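Local atomic coordinates of phosphorylated carbohydrates phosphatase TM_1254 (Thermotoga maritima msb8, PDB entry 3KBB), a protein that removes phosphate from sugar phosphates such as erythrose 4-phosphate and fructose 6-phosphate, using a divalent metal ion and working fastest with cobalt. Residues E21-V26 and D37-I42; E28-P33 and K68-E73; V78-L83 and L118-L123; L148-E151 and V156-K159. All blocks are in the same frame, centred on the assembly; numbering follows the deposited sequence.

Interaction 1. Residues E21-V26 and D37-I42; sequences EAYRRV and DLHRRI
Y23 and H39 carry this contact, their side chains crossing at about a right angle between helix 19-29 and helix 36-42. The closest approach is from Y23 CD2 to H39 CE1, at 3.6 Å, with H39 ND1 at 3.7 Å from the same Y23 CD2. Relative to the imidazole, the tyrosine carbon arrives at the edge and close to the ring plane; the imidazole in turn meets the phenol ring obliquely. The planes are inclined by 76° and the ring centroids of Y23 and H39 lie 5.6 Å apart, so the rings make an inclined pair without parallel overlap. H39 reaches across because its CG is anti to the backbone N (chi1 179°), whereas the Y23 ring leaves its helix with CG anti to the carbonyl carbon (chi1 -69°). I42, one turn beyond H39, adds its CG2 branch at 4.2 Å from Y23 CE2, while the other branch leads away from the tyrosine.

The contact is buried, and the polar ends of its rings have partners close by: Y23 OH bonds to E47, and H39 ND1 to the hydroxyl of Y34. On another side of helix 19-29, R24 grips E21 side-on, R24 NE to E21 OE1 at 2.8 Å and R24 NH2 to E21 OE2 at 2.9 Å, while R25 NE takes the anti lone pair of E21 OE2.

These helices belong to the helical cap, consistent with the C1 cap of beta-phosphoglucomutase-like HAD enzymes. Helix 47-57 packs on both partners, through L51 and L54 against Y23 and I53 against I42, while helix 64-82 lies along A22, R25 and V26.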
loop_
_atom_site.group_PDB
_atom_site.type_symbol
_atom_site.label_atom_id
_atom_site.label_comp_id
_atom_site.label_asym_id
_atom_site.label_seq_id
_atom_site.Cartn_x
_atom_site.Cartn_y
_atom_site.Cartn_z
ATOM N N GLU A 21 13.578 7.920 -7.252
ATOM C CA GLU A 21 13.815 9.351 -7.122
ATOM C C GLU A 21 14.198 9.799 -5.699
ATOM O O GLU A 21 15.116 10.621 -5.516
ATOM C CB GLU A 21 12.635 10.166 -7.688
ATOM C CG GLU A 21 12.832 11.660 -7.613
ATOM C CD GLU A 21 14.111 12.136 -8.304
ATOM O OE1 GLU A 21 14.625 11.422 -9.208
ATOM O OE2 GLU A 21 14.571 13.250 -7.962
ATOM N N ALA A 22 13.525 9.239 -4.689
ATOM C CA ALA A 22 13.850 9.557 -3.291
ATOM C C ALA A 22 15.308 9.171 -2.965
ATOM O O ALA A 22 16.062 9.987 -2.402
ATOM C CB ALA A 22 12.891 8.817 -2.340
ATOM N N TYR A 23 15.693 7.959 -3.340
ATOM C CA TYR A 23 17.050 7.473 -3.037
ATOM C C TYR A 23 18.102 8.167 -3.918
ATOM O O TYR A 23 19.224 8.431 -3.471
ATOM C CB TYR A 23 17.154 5.966 -3.169
ATOM C CG TYR A 23 16.394 5.162 -2.125
ATOM C CD1 TYR A 23 15.721 5.787 -1.067
ATOM C CD2 TYR A 23 16.408 3.778 -2.172
ATOM C CE1 TYR A 23 15.015 5.025 -0.098
ATOM C CE2 TYR A 23 15.742 3.023 -1.218
ATOM C CZ TYR A 23 15.054 3.648 -0.190
ATOM O OH TYR A 23 14.401 2.843 0.711
ATOM N N ARG A 24 17.712 8.489 -5.147
ATOM C CA ARG A 24 18.575 9.275 -6.056
ATOM C C ARG A 24 18.873 10.656 -5.467
ATOM O O ARG A 24 20.035 11.110 -5.494
ATOM C CB ARG A 24 17.942 9.365 -7.456
ATOM C CG ARG A 24 18.920 9.855 -8.567
ATOM C CD ARG A 24 18.181 10.462 -9.772
ATOM N NE ARG A 24 17.447 11.652 -9.382
ATOM C CZ ARG A 24 17.983 12.857 -9.223
ATOM N NH1 ARG A 24 19.287 13.060 -9.492
ATOM N NH2 ARG A 24 17.214 13.868 -8.846
ATOM N N ARG A 25 17.857 11.327 -4.931
ATOM C CA ARG A 25 18.048 12.602 -4.243
ATOM C C ARG A 25 18.934 12.522 -2.998
ATOM O O ARG A 25 19.730 13.440 -2.731
ATOM C CB ARG A 25 16.706 13.208 -3.849
ATOM C CG ARG A 25 15.944 13.768 -5.031
ATOM C CD ARG A 25 14.661 14.477 -4.566
ATOM N NE ARG A 25 13.740 14.778 -5.667
ATOM C CZ ARG A 25 12.756 15.667 -5.575
ATOM N NH1 ARG A 25 12.562 16.339 -4.433
ATOM N NH2 ARG A 25 11.954 15.882 -6.615
ATOM N N VAL A 26 18.775 11.450 -2.224
ATOM C CA VAL A 26 19.641 11.231 -1.072
ATOM C C VAL A 26 21.092 11.172 -1.541
ATOM O O VAL A 26 21.933 11.934 -1.035
ATOM C CB VAL A 26 19.304 9.936 -0.336
ATOM C CG1 VAL A 26 20.338 9.666 0.781
ATOM C CG2 VAL A 26 17.915 10.030 0.218
ATOM N N ASP A 37 19.952 0.134 -11.950
ATOM C CA ASP A 37 20.481 -1.209 -11.748
ATOM C C ASP A 37 20.774 -1.511 -10.280
ATOM O O ASP A 37 20.374 -2.564 -9.785
ATOM C CB ASP A 37 21.718 -1.454 -12.609
ATOM C CG ASP A 37 21.366 -1.788 -14.064
ATOM O OD1 ASP A 37 20.170 -1.751 -14.447
ATOM O OD2 ASP A 37 22.297 -2.088 -14.831
ATOM N N LEU A 38 21.429 -0.583 -9.568
ATOM C CA LEU A 38 21.643 -0.793 -8.129
ATOM C C LEU A 38 20.313 -0.735 -7.398
ATOM O O LEU A 38 20.046 -1.527 -6.497
ATOM C CB LEU A 38 22.603 0.252 -7.514
ATOM C CG LEU A 38 22.805 0.230 -5.983
ATOM C CD1 LEU A 38 23.273 -1.130 -5.476
ATOM C CD2 LEU A 38 23.814 1.283 -5.561
ATOM N N HIS A 39 19.485 0.218 -7.798
ATOM C CA HIS A 39 18.278 0.498 -7.073
ATOM C C HIS A 39 17.322 -0.693 -7.109
ATOM O O HIS A 39 16.752 -1.037 -6.078
ATOM C CB HIS A 39 17.557 1.695 -7.658
ATOM C CG HIS A 39 16.288 1.997 -6.943
ATOM N ND1 HIS A 39 16.258 2.521 -5.667
ATOM C CD2 HIS A 39 14.996 1.826 -7.317
ATOM C CE1 HIS A 39 14.998 2.657 -5.280
ATOM N NE2 HIS A 39 14.214 2.246 -6.264
ATOM N N ARG A 40 17.195 -1.307 -8.289
ATOM C CA ARG A 40 16.375 -2.519 -8.517
ATOM C C ARG A 40 16.780 -3.631 -7.543
ATOM O O ARG A 40 15.936 -4.402 -7.050
ATOM C CB ARG A 40 16.597 -2.985 -9.947
ATOM C CG ARG A 40 15.866 -4.262 -10.386
ATOM C CD ARG A 40 15.761 -4.295 -11.928
ATOM N NE ARG A 40 15.128 -3.077 -12.475
ATOM C CZ ARG A 40 15.761 -2.122 -13.164
ATOM N NH1 ARG A 40 17.063 -2.222 -13.421
ATOM N NH2 ARG A 40 15.089 -1.057 -13.595
ATOM N N ARG A 41 18.080 -3.715 -7.269
ATOM C CA ARG A 41 18.564 -4.734 -6.341
ATOM C C ARG A 41 18.333 -4.335 -4.896
ATOM O O ARG A 41 17.917 -5.166 -4.075
ATOM C CB ARG A 41 20.019 -5.074 -6.636
ATOM C CG ARG A 41 20.225 -5.590 -8.053
ATOM C CD ARG A 41 19.233 -6.715 -8.368
ATOM N NE ARG A 41 19.548 -7.336 -9.644
ATOM C CZ ARG A 41 19.030 -8.480 -10.066
ATOM N NH1 ARG A 41 18.156 -9.147 -9.305
ATOM N NH2 ARG A 41 19.392 -8.957 -11.245
ATOM N N ILE A 42 18.583 -3.069 -4.582
ATOM C CA ILE A 42 18.343 -2.517 -3.242
ATOM C C ILE A 42 16.880 -2.708 -2.803
ATOM O O ILE A 42 16.588 -2.872 -1.593
ATOM C CB ILE A 42 18.714 -1.004 -3.168
ATOM C CG1 ILE A 42 20.237 -0.774 -3.254
ATOM C CG2 ILE A 42 18.177 -0.374 -1.889
ATOM C CD1 ILE A 42 21.046 -1.472 -2.174
#

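Interaction 2. Residues E28-P33 and K68-E73; sequences ESYGKP and KKRVHE
R70 reaches from helix 64-82 to S29 and Y30 at the end of helix 19-29, meeting the two in different ways. The hydrogen bonds are side-on: R70 NH2 donates to S29 OG over 3.0 Å and R70 NE to S29 OG over 3.1 Å, so one hydroxyl oxygen receives both nitrogens near the guanidinium plane. Angles of 147° and 142° at the hydrogens show that neither bond is straight, as expected when two donors share one acceptor. S29 OG also bonds to V26 O, which ties the serine back to its own helix.

The second kind is cation-pi. The guanidinium lies flat on one face of Y30, R70 CZ standing 3.9 Å from the ring centroid of Y30, with planes 21° apart. Bends at chi2 and chi3 of R70 lay the group there, and the hydroxyl grip at its edge would limit its turning. An alanine in place of R70 would probably strip the Y30 face of its cation and leave S29 OG without its two guanidinium donors.

Backbone bonding ends the helix: G31, with positive phi, completes a Schellman motif, G31 N bonding to E28 O at 3.0 Å and K32 N reaching back to A27 O.

At the surface of the helical cap, the contact joins the end of helix 19-29 to helix 64-82; V71 packs against Y23 and V26 of the former, and Y30 OH bonds to D62 in the loop before the latter.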
loop_
_atom_site.group_PDB
_atom_site.type_symbol
_atom_site.label_atom_id
_atom_site.label_comp_id
_atom_site.label_asym_id
_atom_site.label_seq_id
_atom_site.Cartn_x
_atom_site.Cartn_y
_atom_site.Cartn_z
ATOM N N GLU A 28 22.397 12.176 -4.303
ATOM C CA GLU A 28 22.763 13.475 -4.865
ATOM C C GLU A 28 23.100 14.497 -3.768
ATOM O O GLU A 28 24.013 15.321 -3.926
ATOM C CB GLU A 28 21.621 13.976 -5.769
ATOM C CG GLU A 28 21.786 15.369 -6.274
ATOM C CD GLU A 28 20.676 15.781 -7.208
ATOM O OE1 GLU A 28 20.628 15.260 -8.349
ATOM O OE2 GLU A 28 19.873 16.609 -6.805
ATOM N N SER A 29 22.391 14.433 -2.644
ATOM C CA SER A 29 22.651 15.363 -1.541
ATOM C C SER A 29 24.052 15.144 -0.932
ATOM O O SER A 29 24.592 16.058 -0.302
ATOM C CB SER A 29 21.544 15.298 -0.444
ATOM O OG SER A 29 21.680 14.153 0.375
ATOM N N TYR A 30 24.595 13.941 -1.092
ATOM C CA TYR A 30 25.962 13.608 -0.664
ATOM C C TYR A 30 27.018 13.684 -1.788
ATOM O O TYR A 30 28.175 13.167 -1.639
ATOM C CB TYR A 30 25.994 12.202 -0.108
ATOM C CG TYR A 30 25.348 12.024 1.244
ATOM C CD1 TYR A 30 25.990 12.466 2.412
ATOM C CD2 TYR A 30 24.130 11.367 1.362
ATOM C CE1 TYR A 30 25.400 12.274 3.679
ATOM C CE2 TYR A 30 23.551 11.145 2.623
ATOM C CZ TYR A 30 24.185 11.612 3.767
ATOM O OH TYR A 30 23.576 11.394 4.997
ATOM N N GLY A 31 26.634 14.286 -2.913
ATOM C CA GLY A 31 27.501 14.364 -4.084
ATOM C C GLY A 31 27.781 13.037 -4.791
ATOM O O GLY A 31 28.802 12.925 -5.463
ATOM N N LYS A 32 26.862 12.051 -4.667
ATOM C CA LYS A 32 27.006 10.716 -5.213
ATOM C C LYS A 32 25.962 10.382 -6.300
ATOM O O LYS A 32 24.801 10.798 -6.194
ATOM C CB LYS A 32 26.902 9.605 -4.127
ATOM C CG LYS A 32 27.786 9.787 -2.882
ATOM C CD LYS A 32 29.290 9.857 -3.278
ATOM C CE LYS A 32 30.200 9.845 -2.029
ATOM N NZ LYS A 32 31.627 9.923 -2.449
ATOM N N PRO A 33 26.397 9.625 -7.325
ATOM C CA PRO A 33 25.512 9.161 -8.367
ATOM C C PRO A 33 24.721 7.938 -7.872
ATOM O O PRO A 33 25.043 7.340 -6.820
ATOM C CB PRO A 33 26.501 8.759 -9.488
ATOM C CG PRO A 33 27.718 8.232 -8.718
ATOM C CD PRO A 33 27.788 9.139 -7.517
ATOM N N LYS A 68 19.624 8.062 7.662
ATOM C CA LYS A 68 18.199 7.709 7.770
ATOM C C LYS A 68 17.318 8.938 7.800
ATOM O O LYS A 68 16.232 8.940 7.231
ATOM C CB LYS A 68 17.941 6.845 9.006
ATOM C CG LYS A 68 18.350 5.399 8.824
ATOM C CD LYS A 68 17.899 4.522 9.999
ATOM C CE LYS A 68 18.893 4.575 11.150
ATOM N NZ LYS A 68 18.587 3.592 12.244
ATOM N N LYS A 69 17.806 9.993 8.449
ATOM C CA LYS A 69 17.083 11.255 8.513
ATOM C C LYS A 69 16.968 11.885 7.124
ATOM O O LYS A 69 15.935 12.449 6.775
ATOM C CB LYS A 69 17.769 12.217 9.496
ATOM C CG LYS A 69 17.000 13.539 9.679
ATOM C CD LYS A 69 17.576 14.428 10.765
ATOM C CE LYS A 69 16.793 15.738 10.836
ATOM N NZ LYS A 69 17.010 16.441 12.133
ATOM N N ARG A 70 18.046 11.792 6.344
ATOM C CA ARG A 70 18.072 12.363 4.996
ATOM C C ARG A 70 17.125 11.596 4.092
ATOM O O ARG A 70 16.395 12.188 3.295
ATOM C CB ARG A 70 19.488 12.313 4.423
ATOM C CG ARG A 70 20.471 13.250 5.108
ATOM C CD ARG A 70 20.461 14.651 4.517
ATOM N NE ARG A 70 21.420 14.797 3.433
ATOM C CZ ARG A 70 22.727 15.005 3.585
ATOM N NH1 ARG A 70 23.274 15.073 4.792
ATOM N NH2 ARG A 70 23.496 15.124 2.516
ATOM N N VAL A 71 17.148 10.275 4.210
ATOM C CA VAL A 71 16.201 9.438 3.487
ATOM C C VAL A 71 14.762 9.862 3.828
ATOM O O VAL A 71 13.914 10.036 2.934
ATOM C CB VAL A 71 16.432 7.961 3.790
ATOM C CG1 VAL A 71 15.353 7.118 3.172
ATOM C CG2 VAL A 71 17.817 7.516 3.272
ATOM N N HIS A 72 14.513 10.062 5.121
ATOM C CA HIS A 72 13.196 10.475 5.590
ATOM C C HIS A 72 12.764 11.783 4.909
ATOM O O HIS A 72 11.671 11.868 4.346
ATOM C CB HIS A 72 13.211 10.576 7.120
ATOM C CG HIS A 72 11.892 10.951 7.724
ATOM N ND1 HIS A 72 10.775 10.146 7.635
ATOM C CD2 HIS A 72 11.512 12.045 8.429
ATOM C CE1 HIS A 72 9.763 10.726 8.259
ATOM N NE2 HIS A 72 10.184 11.879 8.755
ATOM N N GLU A 73 13.649 12.774 4.935
ATOM C CA GLU A 73 13.428 14.092 4.326
ATOM C C GLU A 73 13.159 14.032 2.812
ATOM O O GLU A 73 12.217 14.670 2.316
ATOM C CB GLU A 73 14.630 15.006 4.621
ATOM C CG GLU A 73 14.705 16.283 3.765
ATOM C CD GLU A 73 15.955 17.119 4.022
ATOM O OE1 GLU A 73 17.087 16.582 3.915
ATOM O OE2 GLU A 73 15.801 18.326 4.318
#

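Interaction 3. Residues V78-L83 and L118-L123; sequences VFSELL and LRRLDL
F79, in the last turn of helix 64-82, and L83, just past its end, both touch the segment 118-123; the shortest polar bond here runs from L82 N to V78 O at 2.7 Å, and L83 N follows with a bond to F79 O of 2.8 Å. L83 is no longer helical, and its carbonyl oxygen meets a methyl rather than a donor: L121 CD2 sits 3.3 Å from L83 O, a close van der Waals approach. The side chains themselves are looser, L83 CG lying 4.4 Å from L121 CD1.

R120 makes the other half of the contact. Its CG is anti to the backbone N (chi1 -153°) and the chain then runs extended before bending at chi3, which lays the aliphatic part along S80: R120 CD is 3.7 Å from S80 CA. Beyond the bend, S80 CB stands over one face of the guanidinium, displaced toward its rim, with R120 NE at 3.9 Å from S80 CB. F79 CB is touched more distantly by R120 NH1. The interface therefore rests on van der Waals contact, R120 contributing its CD, NE and one guanidinium face.

D122, at a phi of 52°, closes helix 111-120 in a Schellman motif, and R90 holds the carbonyls of L121 and D122.

M13 touches both L83 and L121, while T15 touches F79 and L83. This is the junction expected of a HAD phosphatase with a helical C1 cap: the last cap helix meets the Rossmann-like core where the chain passes from one to the other.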
loop_
_atom_site.group_PDB
_atom_site.type_symbol
_atom_site.label_atom_id
_atom_site.label_comp_id
_atom_site.label_asym_id
_atom_site.label_seq_id
_atom_site.Cartn_x
_atom_site.Cartn_y
_atom_site.Cartn_z
ATOM N N VAL A 78 9.679 14.034 -2.214
ATOM C CA VAL A 78 9.308 13.321 -3.420
ATOM C C VAL A 78 7.819 12.956 -3.371
ATOM O O VAL A 78 7.099 13.185 -4.352
ATOM C CB VAL A 78 10.207 12.074 -3.674
ATOM C CG1 VAL A 78 9.733 11.274 -4.885
ATOM C CG2 VAL A 78 11.674 12.501 -3.883
ATOM N N PHE A 79 7.362 12.404 -2.237
ATOM C CA PHE A 79 5.964 11.924 -2.140
ATOM C C PHE A 79 5.047 13.125 -2.223
ATOM O O PHE A 79 4.068 13.146 -2.990
ATOM C CB PHE A 79 5.711 11.150 -0.841
ATOM C CG PHE A 79 6.338 9.772 -0.801
ATOM C CD1 PHE A 79 7.158 9.303 -1.832
ATOM C CD2 PHE A 79 6.116 8.947 0.286
ATOM C CE1 PHE A 79 7.745 8.042 -1.776
ATOM C CE2 PHE A 79 6.718 7.688 0.359
ATOM C CZ PHE A 79 7.515 7.229 -0.676
ATOM N N SER A 80 5.392 14.154 -1.459
ATOM C CA SER A 80 4.641 15.389 -1.497
ATOM C C SER A 80 4.539 15.931 -2.921
ATOM O O SER A 80 3.456 16.313 -3.365
ATOM C CB SER A 80 5.253 16.419 -0.544
ATOM O OG SER A 80 4.807 17.724 -0.886
ATOM N N GLU A 81 5.650 15.931 -3.652
ATOM C CA GLU A 81 5.655 16.464 -5.017
ATOM C C GLU A 81 4.922 15.550 -6.013
ATOM O O GLU A 81 4.119 16.022 -6.830
ATOM C CB GLU A 81 7.085 16.735 -5.505
ATOM C CG GLU A 81 7.157 17.657 -6.753
ATOM C CD GLU A 81 8.467 17.548 -7.535
ATOM O OE1 GLU A 81 9.560 17.459 -6.910
ATOM O OE2 GLU A 81 8.395 17.549 -8.788
ATOM N N LEU A 82 5.170 14.249 -5.935
ATOM C CA LEU A 82 4.818 13.370 -7.060
ATOM C C LEU A 82 3.781 12.286 -6.777
ATOM O O LEU A 82 3.329 11.619 -7.713
ATOM C CB LEU A 82 6.081 12.739 -7.659
ATOM C CG LEU A 82 7.051 13.682 -8.405
ATOM C CD1 LEU A 82 8.370 12.968 -8.635
ATOM C CD2 LEU A 82 6.474 14.197 -9.716
ATOM N N LEU A 83 3.436 12.073 -5.508
ATOM C CA LEU A 83 2.484 11.005 -5.189
ATOM C C LEU A 83 1.088 11.488 -5.529
ATOM O O LEU A 83 0.674 12.532 -5.070
ATOM C CB LEU A 83 2.579 10.565 -3.731
ATOM C CG LEU A 83 1.786 9.307 -3.314
ATOM C CD1 LEU A 83 2.203 8.068 -4.139
ATOM C CD2 LEU A 83 1.968 9.035 -1.851
ATOM N N LEU A 118 -2.697 10.018 3.026
ATOM C CA LEU A 118 -4.103 10.056 2.662
ATOM C C LEU A 118 -4.631 11.482 2.720
ATOM O O LEU A 118 -5.468 11.877 1.907
ATOM C CB LEU A 118 -4.918 9.190 3.618
ATOM C CG LEU A 118 -4.744 7.678 3.488
ATOM C CD1 LEU A 118 -5.440 7.036 4.669
ATOM C CD2 LEU A 118 -5.337 7.206 2.150
ATOM N N ARG A 119 -4.195 12.238 3.728
ATOM C CA ARG A 119 -4.656 13.632 3.868
ATOM C C ARG A 119 -4.200 14.500 2.698
ATOM O O ARG A 119 -4.998 15.277 2.154
ATOM C CB ARG A 119 -4.225 14.239 5.206
ATOM C CG ARG A 119 -5.018 15.525 5.575
ATOM C CD ARG A 119 -4.696 15.995 7.015
ATOM N NE ARG A 119 -5.650 16.989 7.537
ATOM C CZ ARG A 119 -6.844 16.692 8.065
ATOM N NH1 ARG A 119 -7.251 15.430 8.132
ATOM N NH2 ARG A 119 -7.638 17.657 8.511
ATOM N N ARG A 120 -2.940 14.358 2.299
ATOM C CA ARG A 120 -2.385 15.099 1.169
ATOM C C ARG A 120 -3.192 14.803 -0.084
ATOM O O ARG A 120 -3.370 15.683 -0.923
ATOM C CB ARG A 120 -0.933 14.683 0.944
ATOM C CG ARG A 120 -0.021 15.716 0.296
ATOM C CD ARG A 120 1.456 15.237 0.326
ATOM N NE ARG A 120 2.183 15.403 1.599
ATOM C CZ ARG A 120 2.867 14.431 2.216
ATOM N NH1 ARG A 120 2.909 13.200 1.705
ATOM N NH2 ARG A 120 3.514 14.677 3.353
ATOM N N LEU A 121 -3.696 13.569 -0.208
ATOM C CA LEU A 121 -4.420 13.166 -1.419
ATOM C C LEU A 121 -5.923 13.344 -1.271
ATOM O O LEU A 121 -6.663 13.052 -2.192
ATOM C CB LEU A 121 -4.076 11.720 -1.816
ATOM C CG LEU A 121 -2.617 11.451 -2.207
ATOM C CD1 LEU A 121 -2.459 9.977 -2.535
ATOM C CD2 LEU A 121 -2.182 12.319 -3.377
ATOM N N ASP A 122 -6.355 13.843 -0.116
ATOM C CA ASP A 122 -7.780 14.009 0.188
ATOM C C ASP A 122 -8.605 12.721 -0.027
ATOM O O ASP A 122 -9.679 12.753 -0.621
ATOM C CB ASP A 122 -8.382 15.186 -0.614
ATOM C CG ASP A 122 -9.753 15.569 -0.132
ATOM O OD1 ASP A 122 -10.021 15.451 1.082
ATOM O OD2 ASP A 122 -10.604 15.954 -0.970
ATOM N N LEU A 123 -8.070 11.587 0.438
ATOM C CA LEU A 123 -8.761 10.279 0.334
ATOM C C LEU A 123 -9.203 9.809 1.706
ATOM O O LEU A 123 -9.971 8.868 1.831
ATOM C CB LEU A 123 -7.845 9.222 -0.313
ATOM C CG LEU A 123 -7.359 9.404 -1.756
ATOM C CD1 LEU A 123 -6.349 8.281 -2.155
ATOM C CD2 LEU A 123 -8.523 9.430 -2.699
#

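Interaction 4. Residues L148-E151 and V156-K159; sequences LVLE and VPEK
L150 projects from helix 144-153 with CG anti to the carbonyl carbon (chi1 -64°); its CB points toward the turn at V156 and P157, and chi2 of 171° sets CD1 anti to CA, so that both methyls touch that turn. CD1 takes the nearer partner, L150 CD1 to P157 CB at 3.9 Å; the other methyl comes against the proline backbone, L150 CD2 to P157 CA at 4.1 Å. Leucine and proline side chains cross at about a right angle, and it is at CB that the pyrrolidine ring is touched. V156 contributes backbone only: its carbonyl carbon lies 4.4 Å from L150 CD2, while its CB points away from the helix.

The contact is van der Waals throughout, and small, burying 94 Å². What shapes the turn is local: P157 and E158 form a short 3-10 segment, and K159 N bonds to V156 O at 3.1 Å. I178 touches P157 as well, and V155 touches L150.

V149 packs on strands 102-106 and 129-131, which fixes which side of the helix faces the sheet. K159 pairs by backbone with E2 and A3, leading into strand 160-164. This is the helix-to-strand return of a beta-alpha-beta crossover in the Rossmann-like core of the HAD fold.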
loop_
_atom_site.group_PDB
_atom_site.type_symbol
_atom_site.label_atom_id
_atom_site.label_comp_id
_atom_site.label_asym_id
_atom_site.label_seq_id
_atom_site.Cartn_x
_atom_site.Cartn_y
_atom_site.Cartn_z
ATOM N N LEU A 148 -9.183 -7.427 12.656
ATOM C CA LEU A 148 -9.457 -6.153 13.338
ATOM C C LEU A 148 -10.345 -5.240 12.465
ATOM O O LEU A 148 -11.262 -4.573 12.981
ATOM C CB LEU A 148 -8.142 -5.444 13.691
ATOM C CG LEU A 148 -8.220 -4.147 14.536
ATOM C CD1 LEU A 148 -9.083 -4.337 15.786
ATOM C CD2 LEU A 148 -6.788 -3.641 14.859
ATOM N N VAL A 149 -10.091 -5.216 11.150
ATOM C CA VAL A 149 -10.975 -4.461 10.232
ATOM C C VAL A 149 -12.414 -4.977 10.341
ATOM O O VAL A 149 -13.353 -4.148 10.437
ATOM C CB VAL A 149 -10.506 -4.532 8.740
ATOM C CG1 VAL A 149 -11.544 -3.819 7.805
ATOM C CG2 VAL A 149 -9.151 -3.831 8.592
ATOM N N LEU A 150 -12.586 -6.313 10.312
ATOM C CA LEU A 150 -13.910 -6.949 10.431
ATOM C C LEU A 150 -14.565 -6.590 11.765
ATOM O O LEU A 150 -15.749 -6.293 11.817
ATOM C CB LEU A 150 -13.840 -8.454 10.251
ATOM C CG LEU A 150 -13.386 -8.937 8.862
ATOM C CD1 LEU A 150 -13.149 -10.435 8.878
ATOM C CD2 LEU A 150 -14.535 -8.541 7.907
ATOM N N GLU A 151 -13.752 -6.596 12.821
ATOM C CA GLU A 151 -14.224 -6.239 14.168
ATOM C C GLU A 151 -14.737 -4.835 14.240
ATOM O O GLU A 151 -15.839 -4.607 14.766
ATOM C CB GLU A 151 -13.130 -6.456 15.197
ATOM C CG GLU A 151 -13.631 -6.201 16.647
ATOM C CD GLU A 151 -12.681 -6.744 17.665
ATOM O OE1 GLU A 151 -11.474 -6.448 17.541
ATOM O OE2 GLU A 151 -13.148 -7.475 18.570
ATOM N N VAL A 156 -19.525 -9.602 8.859
ATOM C CA VAL A 156 -19.048 -10.980 8.653
ATOM C C VAL A 156 -18.182 -11.028 7.385
ATOM O O VAL A 156 -18.436 -10.269 6.472
ATOM C CB VAL A 156 -20.255 -11.946 8.516
ATOM C CG1 VAL A 156 -21.155 -11.806 9.773
ATOM C CG2 VAL A 156 -21.061 -11.614 7.326
ATOM N N PRO A 157 -17.151 -11.890 7.353
ATOM C CA PRO A 157 -16.272 -11.866 6.180
ATOM C C PRO A 157 -16.924 -12.231 4.841
ATOM O O PRO A 157 -16.449 -11.773 3.803
ATOM C CB PRO A 157 -15.142 -12.833 6.532
ATOM C CG PRO A 157 -15.648 -13.666 7.652
ATOM C CD PRO A 157 -16.722 -12.870 8.362
ATOM N N GLU A 158 -18.013 -12.998 4.857
ATOM C CA GLU A 158 -18.650 -13.374 3.599
ATOM C C GLU A 158 -19.431 -12.199 2.981
ATOM O O GLU A 158 -19.947 -12.333 1.879
ATOM C CB GLU A 158 -19.555 -14.614 3.767
ATOM C CG GLU A 158 -20.718 -14.411 4.720
ATOM C CD GLU A 158 -20.379 -14.740 6.172
ATOM O OE1 GLU A 158 -19.181 -14.773 6.555
ATOM O OE2 GLU A 158 -21.333 -14.968 6.943
ATOM N N LYS A 159 -19.536 -11.088 3.707
ATOM C CA LYS A 159 -20.209 -9.881 3.212
ATOM C C LYS A 159 -19.280 -8.696 2.926
ATOM O O LYS A 159 -19.754 -7.551 2.815
ATOM C CB LYS A 159 -21.361 -9.490 4.121
ATOM C CG LYS A 159 -22.443 -10.590 4.192
ATOM C CD LYS A 159 -23.614 -10.095 5.039
ATOM C CE LYS A 159 -24.655 -11.184 5.260
ATOM N NZ LYS A 159 -25.762 -10.596 6.080
#

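In the fold
From the N terminus, strand 3-7 leads into helix 19-29, which opens interactions 1 and 2. Interaction 1 closes a short loop onto helix 36-42, and interaction 2 a longer one onto helix 64-82; their segments alternate along the chain, so the two cross, and they touch through V26 and V71. Together they join three helices of the cap. Interaction 3 follows in series, closing its loop through strand 102-106 to bring the cap against the core; the salt bridge from R25 to E81 connects it to interaction 1. Interaction 4, last and shortest, lies within the core, its centre about 38 Å from that of interaction 1.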